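Local atomic coordinates of CG8862 (Drosophila melanogaster, PDB entry 3ISM), a protein that is an endonuclease G of the magnesium-dependent DNA/RNA non-specific nuclease family and probably cleaves both DNA and RNA. Residues R34-Y39 and T118-N123; E55-E60 and V154-G159. One frame throughout, in Å; residues are numbered along the deposited sequence. Where two conformers were deposited one is given.

Contact 1: residues R34-Y39 and T118-N123; sequences RSHSDY and TFYLSN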
ATOM      1  N   ARG B  34     -15.600   1.904  -9.747  1.00 34.75           N
ATOM      2  CA  ARG B  34     -16.170   1.684 -11.069  0.50 34.37           C
ATOM      3  C   ARG B  34     -17.285   0.651 -11.018  1.00 33.92           C
ATOM      4  O   ARG B  34     -17.204  -0.332 -10.289  1.00 33.61           O
ATOM      5  CB  ARG B  34     -15.087   1.233 -12.046  0.50 34.57           C
ATOM      6  CG  ARG B  34     -14.198   2.366 -12.578  0.50 35.06           C
ATOM      7  CD  ARG B  34     -13.074   1.844 -13.472  0.50 34.44           C
ATOM      8  NE  ARG B  34     -13.588   1.192 -14.676  0.50 34.72           N
ATOM      9  CZ  ARG B  34     -13.657  -0.127 -14.856  0.50 34.87           C
ATOM     10  NH1 ARG B  34     -13.228  -0.959 -13.915  0.50 35.08           N
ATOM     11  NH2 ARG B  34     -14.143  -0.617 -15.989  0.50 33.90           N
ATOM     12  N   SER B  35     -18.330   0.880 -11.798  1.00 33.30           N
ATOM     13  CA  SER B  35     -19.494   0.004 -11.804  0.50 32.75           C
ATOM     14  C   SER B  35     -19.559  -0.805 -13.087  1.00 32.39           C
ATOM     15  O   SER B  35     -19.390  -0.259 -14.168  1.00 32.18           O
ATOM     16  CB  SER B  35     -20.778   0.830 -11.664  0.50 32.92           C
ATOM     17  OG  SER B  35     -20.708   1.720 -10.563  0.50 32.79           O
ATOM     18  N   HIS B  36     -19.803  -2.099 -12.956  1.00 31.80           N
ATOM     19  CA  HIS B  36     -20.138  -2.913 -14.102  1.00 31.77           C
ATOM     20  C   HIS B  36     -21.628  -3.233 -13.989  1.00 31.79           C
ATOM     21  O   HIS B  36     -22.318  -2.711 -13.103  1.00 31.61           O
ATOM     22  CB  HIS B  36     -19.240  -4.156 -14.184  1.00 31.70           C
ATOM     23  CG  HIS B  36     -17.807  -3.824 -14.456  1.00 31.76           C
ATOM     24  ND1 HIS B  36     -17.309  -3.669 -15.733  1.00 31.67           N
ATOM     25  CD2 HIS B  36     -16.781  -3.546 -13.615  1.00 31.57           C
ATOM     26  CE1 HIS B  36     -16.030  -3.342 -15.669  1.00 31.50           C
ATOM     27  NE2 HIS B  36     -15.687  -3.252 -14.394  1.00 31.85           N
ATOM     28  N   SER B  37     -22.127  -4.054 -14.898  1.00 32.00           N
ATOM     29  CA  SER B  37     -23.529  -4.413 -14.924  1.00 32.29           C
ATOM     30  C   SER B  37     -24.026  -5.179 -13.701  1.00 32.09           C
ATOM     31  O   SER B  37     -25.209  -5.098 -13.375  1.00 32.59           O
ATOM     32  CB  SER B  37     -23.839  -5.219 -16.178  1.00 32.63           C
ATOM     33  OG  SER B  37     -23.379  -4.550 -17.341  1.00 34.11           O
ATOM     34  N   ASP B  38     -23.150  -5.932 -13.039  1.00 31.54           N
ATOM     35  CA  ASP B  38     -23.591  -6.786 -11.926  1.00 31.17           C
ATOM     36  C   ASP B  38     -22.568  -6.905 -10.798  1.00 30.69           C
ATOM     37  O   ASP B  38     -22.715  -7.744  -9.913  1.00 30.96           O
ATOM     38  CB  ASP B  38     -24.016  -8.176 -12.425  1.00 31.02           C
ATOM     39  CG  ASP B  38     -24.958  -8.898 -11.451  1.00 31.79           C
ATOM     40  OD1 ASP B  38     -25.879  -8.250 -10.906  1.00 32.07           O
ATOM     41  OD2 ASP B  38     -24.794 -10.128 -11.244  1.00 32.18           O
ATOM     42  N   TYR B  39     -21.538  -6.065 -10.824  1.00 30.22           N
ATOM     43  CA  TYR B  39     -20.642  -5.915  -9.672  1.00 29.99           C
ATOM     44  C   TYR B  39     -20.051  -4.514  -9.614  1.00 30.01           C
ATOM     45  O   TYR B  39     -20.160  -3.748 -10.575  1.00 30.34           O
ATOM     46  CB  TYR B  39     -19.551  -6.998  -9.627  1.00 29.18           C
ATOM     47  CG  TYR B  39     -18.453  -6.931 -10.679  1.00 29.03           C
ATOM     48  CD1 TYR B  39     -17.175  -6.502 -10.342  1.00 29.13           C
ATOM     49  CD2 TYR B  39     -18.674  -7.355 -11.987  1.00 28.04           C
ATOM     50  CE1 TYR B  39     -16.159  -6.469 -11.280  1.00 28.90           C
ATOM     51  CE2 TYR B  39     -17.656  -7.330 -12.932  1.00 26.96           C
ATOM     52  CZ  TYR B  39     -16.407  -6.889 -12.573  1.00 28.65           C
ATOM     53  OH  TYR B  39     -15.379  -6.850 -13.501  1.00 29.53           O
ATOM     54  N   THR B 118     -16.546  -9.815 -15.938  1.00 29.60           N
ATOM     55  CA  THR B 118     -15.635 -10.284 -14.883  1.00 28.91           C
ATOM     56  C   THR B 118     -14.256 -10.636 -15.447  1.00 28.70           C
ATOM     57  O   THR B 118     -13.306 -10.843 -14.694  1.00 29.24           O
ATOM     58  CB  THR B 118     -16.193 -11.506 -14.107  1.00 29.01           C
ATOM     59  OG1 THR B 118     -16.242 -12.655 -14.971  1.00 28.79           O
ATOM     60  CG2 THR B 118     -17.597 -11.213 -13.581  1.00 28.78           C
ATOM     61  N   PHE B 119     -14.131 -10.689 -16.769  1.00 28.32           N
ATOM     62  CA  PHE B 119     -12.838 -11.021 -17.379  1.00 27.92           C
ATOM     63  C   PHE B 119     -11.911  -9.833 -17.701  1.00 27.70           C
ATOM     64  O   PHE B 119     -10.825 -10.022 -18.258  1.00 27.01           O
ATOM     65  CB  PHE B 119     -13.028 -11.944 -18.585  1.00 27.89           C
ATOM     66  CG  PHE B 119     -13.335 -13.372 -18.205  1.00 28.44           C
ATOM     67  CD1 PHE B 119     -12.341 -14.344 -18.253  1.00 28.36           C
ATOM     68  CD2 PHE B 119     -14.615 -13.741 -17.786  1.00 28.22           C
ATOM     69  CE1 PHE B 119     -12.618 -15.666 -17.899  1.00 28.41           C
ATOM     70  CE2 PHE B 119     -14.903 -15.070 -17.433  1.00 29.52           C
ATOM     71  CZ  PHE B 119     -13.902 -16.033 -17.491  1.00 27.88           C
ATOM     72  N   TYR B 120     -12.319  -8.617 -17.327  1.00 27.78           N
ATOM     73  CA  TYR B 120     -11.406  -7.482 -17.421  1.00 27.32           C
ATOM     74  C   TYR B 120     -10.267  -7.710 -16.452  1.00 27.35           C
ATOM     75  O   TYR B 120     -10.503  -8.104 -15.300  1.00 26.70           O
ATOM     76  CB  TYR B 120     -12.096  -6.159 -17.097  1.00 27.98           C
ATOM     77  CG  TYR B 120     -12.980  -5.649 -18.199  1.00 29.38           C
ATOM     78  CD1 TYR B 120     -12.443  -5.238 -19.412  1.00 29.97           C
ATOM     79  CD2 TYR B 120     -14.364  -5.579 -18.028  1.00 30.39           C
ATOM     80  CE1 TYR B 120     -13.264  -4.771 -20.441  1.00 31.49           C
ATOM     81  CE2 TYR B 120     -15.191  -5.106 -19.039  1.00 30.78           C
ATOM     82  CZ  TYR B 120     -14.632  -4.699 -20.241  1.00 31.48           C
ATOM     83  OH  TYR B 120     -15.447  -4.234 -21.255  1.00 31.70           O
ATOM     84  N   LEU B 121      -9.041  -7.462 -16.910  1.00 26.71           N
ATOM     85  CA  LEU B 121      -7.867  -7.597 -16.058  1.00 27.46           C
ATOM     86  C   LEU B 121      -7.876  -6.689 -14.823  1.00 27.82           C
ATOM     87  O   LEU B 121      -7.118  -6.925 -13.886  1.00 27.96           O
ATOM     88  CB  LEU B 121      -6.583  -7.372 -16.860  1.00 27.63           C
ATOM     89  CG  LEU B 121      -6.333  -8.483 -17.881  1.00 28.74           C
ATOM     90  CD1 LEU B 121      -5.264  -8.058 -18.872  1.00 27.74           C
ATOM     91  CD2 LEU B 121      -5.952  -9.790 -17.169  1.00 29.03           C
ATOM     92  N   SER B 122      -8.718  -5.656 -14.822  1.00 27.83           N
ATOM     93  CA  SER B 122      -8.882  -4.840 -13.624  1.00 28.94           C
ATOM     94  C   SER B 122      -9.618  -5.569 -12.502  1.00 29.29           C
ATOM     95  O   SER B 122      -9.583  -5.121 -11.359  1.00 29.66           O
ATOM     96  CB  SER B 122      -9.572  -3.520 -13.941  1.00 28.16           C
ATOM     97  OG  SER B 122     -10.799  -3.739 -14.583  1.00 29.75           O
ATOM     98  N   ASN B 123     -10.273  -6.686 -12.837  1.00 29.71           N
ATOM     99  CA  ASN B 123     -10.952  -7.530 -11.849  1.00 29.82           C
ATOM    100  C   ASN B 123     -10.024  -8.657 -11.370  1.00 29.86           C
ATOM    101  O   ASN B 123     -10.422  -9.503 -10.576  1.00 29.75           O
ATOM    102  CB  ASN B 123     -12.286  -8.071 -12.408  1.00 29.27           C
ATOM    103  CG  ASN B 123     -13.071  -8.949 -11.389  1.00 30.15           C
ATOM    104  OD1 ASN B 123     -13.253  -8.579 -10.223  1.00 29.05           O
ATOM    105  ND2 ASN B 123     -13.537 -10.116 -11.850  1.00 27.57           N
TER

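Contact 2: residues E55-E60 and V154-G159; sequences EHLTAE and VYVCTG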
ATOM      1  N   GLU B  55     -20.463  -7.549  -4.492  1.00 26.80           N
ATOM      2  CA  GLU B  55     -21.446  -8.354  -5.228  1.00 26.38           C
ATOM      3  C   GLU B  55     -22.679  -8.548  -4.368  1.00 26.05           C
ATOM      4  O   GLU B  55     -22.586  -8.626  -3.147  1.00 25.08           O
ATOM      5  CB  GLU B  55     -20.869  -9.721  -5.599  1.00 25.71           C
ATOM      6  CG  GLU B  55     -19.644  -9.703  -6.555  1.00 26.34           C
ATOM      7  CD  GLU B  55     -18.952 -11.078  -6.639  1.00 26.83           C
ATOM      8  OE1 GLU B  55     -18.476 -11.575  -5.595  1.00 27.00           O
ATOM      9  OE2 GLU B  55     -18.883 -11.663  -7.742  1.00 25.82           O
ATOM     10  N   HIS B  56     -23.835  -8.607  -5.020  1.00 26.10           N
ATOM     11  CA  HIS B  56     -25.067  -8.969  -4.364  1.00 25.99           C
ATOM     12  C   HIS B  56     -25.624 -10.164  -5.126  1.00 26.26           C
ATOM     13  O   HIS B  56     -26.054 -10.027  -6.266  1.00 26.40           O
ATOM     14  CB  HIS B  56     -26.058  -7.791  -4.342  1.00 25.57           C
ATOM     15  CG  HIS B  56     -27.492  -8.209  -4.175  1.00 24.71           C
ATOM     16  ND1 HIS B  56     -28.493  -7.769  -5.010  1.00 24.82           N
ATOM     17  CD2 HIS B  56     -28.083  -9.048  -3.289  1.00 22.96           C
ATOM     18  CE1 HIS B  56     -29.644  -8.314  -4.644  1.00 24.07           C
ATOM     19  NE2 HIS B  56     -29.421  -9.099  -3.605  1.00 24.63           N
ATOM     20  N   LEU B  57     -25.598 -11.329  -4.483  1.00 26.38           N
ATOM     21  CA  LEU B  57     -25.981 -12.584  -5.114  1.00 26.23           C
ATOM     22  C   LEU B  57     -27.361 -13.043  -4.659  1.00 26.16           C
ATOM     23  O   LEU B  57     -27.734 -12.900  -3.478  1.00 25.74           O
ATOM     24  CB  LEU B  57     -24.961 -13.693  -4.808  1.00 26.13           C
ATOM     25  CG  LEU B  57     -23.460 -13.369  -4.800  1.00 27.37           C
ATOM     26  CD1 LEU B  57     -22.666 -14.655  -4.503  1.00 27.86           C
ATOM     27  CD2 LEU B  57     -22.976 -12.720  -6.108  1.00 26.57           C
ATOM     28  N   THR B  58     -28.110 -13.578  -5.621  1.00 25.38           N
ATOM     29  CA  THR B  58     -29.327 -14.303  -5.356  1.00 25.67           C
ATOM     30  C   THR B  58     -29.197 -15.700  -5.982  1.00 25.55           C
ATOM     31  O   THR B  58     -28.256 -15.971  -6.745  1.00 25.41           O
ATOM     32  CB  THR B  58     -30.556 -13.583  -5.962  1.00 26.11           C
ATOM     33  OG1 THR B  58     -30.353 -13.413  -7.368  1.00 26.49           O
ATOM     34  CG2 THR B  58     -30.764 -12.207  -5.312  1.00 25.61           C
ATOM     35  N   ALA B  59     -30.128 -16.583  -5.641  1.00 25.14           N
ATOM     36  CA  ALA B  59     -30.205 -17.910  -6.245  1.00 25.03           C
ATOM     37  C   ALA B  59     -30.327 -17.778  -7.767  1.00 25.19           C
ATOM     38  O   ALA B  59     -29.734 -18.564  -8.510  1.00 24.63           O
ATOM     39  CB  ALA B  59     -31.413 -18.702  -5.684  1.00 24.18           C
ATOM     40  N   GLU B  60     -31.101 -16.792  -8.223  1.00 25.21           N
ATOM     41  CA  GLU B  60     -31.281 -16.597  -9.651  1.00 25.77           C
ATOM     42  C   GLU B  60     -29.975 -16.206 -10.345  1.00 25.99           C
ATOM     43  O   GLU B  60     -29.677 -16.708 -11.428  1.00 26.47           O
ATOM     44  CB  GLU B  60     -32.352 -15.558  -9.957  1.00 25.65           C
ATOM     45  CG  GLU B  60     -32.633 -15.470 -11.449  1.00 27.58           C
ATOM     46  CD  GLU B  60     -33.785 -14.564 -11.823  1.00 29.52           C
ATOM     47  OE1 GLU B  60     -34.072 -13.590 -11.089  1.00 31.31           O
ATOM     48  OE2 GLU B  60     -34.395 -14.828 -12.875  1.00 31.62           O
ATOM     49  N   VAL B 154     -27.417 -12.546  -0.666  1.00 24.45           N
ATOM     50  CA  VAL B 154     -26.072 -12.676  -0.105  1.00 24.67           C
ATOM     51  C   VAL B 154     -25.201 -11.537  -0.624  1.00 24.77           C
ATOM     52  O   VAL B 154     -25.028 -11.398  -1.835  1.00 24.96           O
ATOM     53  CB  VAL B 154     -25.440 -14.044  -0.480  1.00 24.80           C
ATOM     54  CG1 VAL B 154     -23.971 -14.100  -0.082  1.00 24.58           C
ATOM     55  CG2 VAL B 154     -26.226 -15.196   0.160  1.00 23.14           C
ATOM     56  N   TYR B 155     -24.676 -10.713   0.280  1.00 24.40           N
ATOM     57  CA  TYR B 155     -23.819  -9.599  -0.124  1.00 25.26           C
ATOM     58  C   TYR B 155     -22.386  -9.931   0.235  1.00 26.01           C
ATOM     59  O   TYR B 155     -22.113 -10.422   1.335  1.00 26.20           O
ATOM     60  CB  TYR B 155     -24.251  -8.285   0.542  1.00 25.33           C
ATOM     61  CG  TYR B 155     -25.641  -7.822   0.174  1.00 25.52           C
ATOM     62  CD1 TYR B 155     -25.838  -6.817  -0.768  1.00 25.32           C
ATOM     63  CD2 TYR B 155     -26.759  -8.389   0.775  1.00 24.11           C
ATOM     64  CE1 TYR B 155     -27.122  -6.387  -1.107  1.00 25.68           C
ATOM     65  CE2 TYR B 155     -28.040  -7.971   0.441  1.00 26.22           C
ATOM     66  CZ  TYR B 155     -28.212  -6.975  -0.495  1.00 25.63           C
ATOM     67  OH  TYR B 155     -29.490  -6.575  -0.803  1.00 28.34           O
ATOM     68  N   VAL B 156     -21.473  -9.689  -0.691  1.00 26.72           N
ATOM     69  CA  VAL B 156     -20.090 -10.106  -0.491  1.00 27.81           C
ATOM     70  C   VAL B 156     -19.066  -9.109  -1.041  1.00 28.47           C
ATOM     71  O   VAL B 156     -19.183  -8.620  -2.170  1.00 28.98           O
ATOM     72  CB  VAL B 156     -19.834 -11.583  -1.001  1.00 27.85           C
ATOM     73  CG1 VAL B 156     -20.337 -11.761  -2.433  1.00 27.95           C
ATOM     74  CG2 VAL B 156     -18.356 -11.978  -0.870  1.00 24.92           C
ATOM     75  N   CYS B 157     -18.093  -8.801  -0.194  1.00 28.92           N
ATOM     76  CA  CYS B 157     -16.940  -8.002  -0.547  1.00 28.94           C
ATOM     77  C   CYS B 157     -15.692  -8.873  -0.538  1.00 28.85           C
ATOM     78  O   CYS B 157     -15.414  -9.576   0.442  1.00 28.72           O
ATOM     79  CB  CYS B 157     -16.760  -6.857   0.449  1.00 29.11           C
ATOM     80  SG  CYS B 157     -15.424  -5.713  -0.007  1.00 30.74           S
ATOM     81  N   THR B 158     -14.953  -8.822  -1.640  1.00 28.88           N
ATOM     82  CA  THR B 158     -13.781  -9.657  -1.874  1.00 29.26           C
ATOM     83  C   THR B 158     -12.621  -8.719  -2.182  1.00 29.37           C
ATOM     84  O   THR B 158     -12.812  -7.751  -2.908  1.00 29.74           O
ATOM     85  CB  THR B 158     -14.018 -10.576  -3.108  1.00 29.29           C
ATOM     86  OG1 THR B 158     -15.173 -11.408  -2.890  1.00 29.62           O
ATOM     87  CG2 THR B 158     -12.797 -11.448  -3.380  1.00 29.09           C
ATOM     88  N   GLY B 159     -11.430  -8.988  -1.646  1.00 29.67           N
ATOM     89  CA  GLY B 159     -10.270  -8.131  -1.930  1.00 29.22           C
ATOM     90  C   GLY B 159      -8.939  -8.687  -1.439  1.00 29.59           C
ATOM     91  O   GLY B 159      -8.901  -9.684  -0.737  1.00 29.60           O
TER
HETATM   92  O   HOH W   1     -17.354  -9.950  -3.759  1.00 22.70           O

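Contact 1: residues R34-Y39 and T118-N123
Asn-123, which packs against the Tyr-39 ring, donates twice through its amide nitrogen ND2. One bond runs to Thr-118 O, 2.9 Å from ND2 and nearly straight, meeting a lone pair in the carbonyl plane; the other goes to Ala-103 O. Two acceptors fix the rotation of the amide. Segment 118-123 is the last part of the connection from strand 98-101 to strand 124-127 of the His-Me finger, after helix 112-116, while 34-39 turns out of the edge strand of the main sheet. No hydrogen bond crosses between them, and Tyr-39 supplies most of what 34-39 buries here. Its CG sits between backbone N and carbonyl carbon (chi1 70°), which sends the ring across both ends of the opposing segment: CE2 meets Thr-118 CG2 at 3.9 Å, CE1 lies 3.7 Å from Asn-123 OD1, and OH reaches Asn-123 CB at 3.5 Å. The ring plane is turned 45° from the amide, and the hydroxyl hydrogen-bonds with Glu-117 O. That same Tyr-39 OH stands 3.5 Å above one face of the His-36 ring, toward its rim. Next door, the His-36 and Tyr-120 rings, planes at 29°, are displaced laterally past stacking and touch through His-36 CE1 and Tyr-120 CD2, 3.7 Å apart. Ser-122 OG hydrogen-bonds with Asp-78 OD2, and in one of its two conformers Arg-34 forms a salt bridge to the same oxygen through NH2.

Contact 2: residues E55-E60 and V154-G159
An antiparallel strand pair in the main sheet of the nuclease brings Glu-55, His-56 and Leu-57 opposite Val-156, Tyr-155 and Val-154. Glu-55 and Val-156 exchange two backbone hydrogen bonds, and so do Leu-57 and Val-154, whose Leu-57 N to Val-154 O bond measures 2.7 Å. The non-hydrogen-bonded pair between them, His-56 with Tyr-155, carries an offset stack: ring centroids 4.5 Å apart, planes at 14°, His-56 CD2 lying over one face of the tyrosine ring 3.5 Å from CZ. CG of His-56 is anti to the backbone N (chi1 158°), which lays the imidazole alongside Tyr-155, and both its nitrogens are held, NE2 by Asn-153 OD1 and ND1 by Arg-18. Glu-55, Leu-57, Val-154 and Val-156 occupy the other face of the sheet, where helix 136-146, which carries the magnesium ligand Glu-141, puts Val-144 on the last three. Here Glu-55 CB and OE1 run beside Val-156 CG1. A water ties the carboxylate to the strand, donating to Glu-55 OE1 at 2.7 Å and to Val-156 O at 2.8 Å while accepting from Thr-158 OG1, which also hydrogen-bonds with Lys-192 NZ; Glu-55 OE2 hydrogen-bonds with His-108 NE2 and Asn-107 ND2.

In the fold
Contacts 1 and 2 have centres about 14 Å apart and meet directly where Tyr-39 CB packs 4.1 Å from Glu-55 CG. Two side chains bridge them further: His-108 joins Asp-38 OD2 through ND1 to Glu-55 OE2 through NE2, and Arg-18 forms a salt bridge with Asp-38 OD1 and a hydrogen bond with His-56 ND1. Contact 1 approaches the active site through the loop 118-123, contact 2 through sheet strands 49-57 and 153-161. The side chain of Thr-118 lies about 4 Å from that of His-101, the predicted proton acceptor, and that of Glu-55 about 8 Å. A bound magnesium ion is about 8 Å from the Asn-123 side chain and about 9 Å from that of Thr-158.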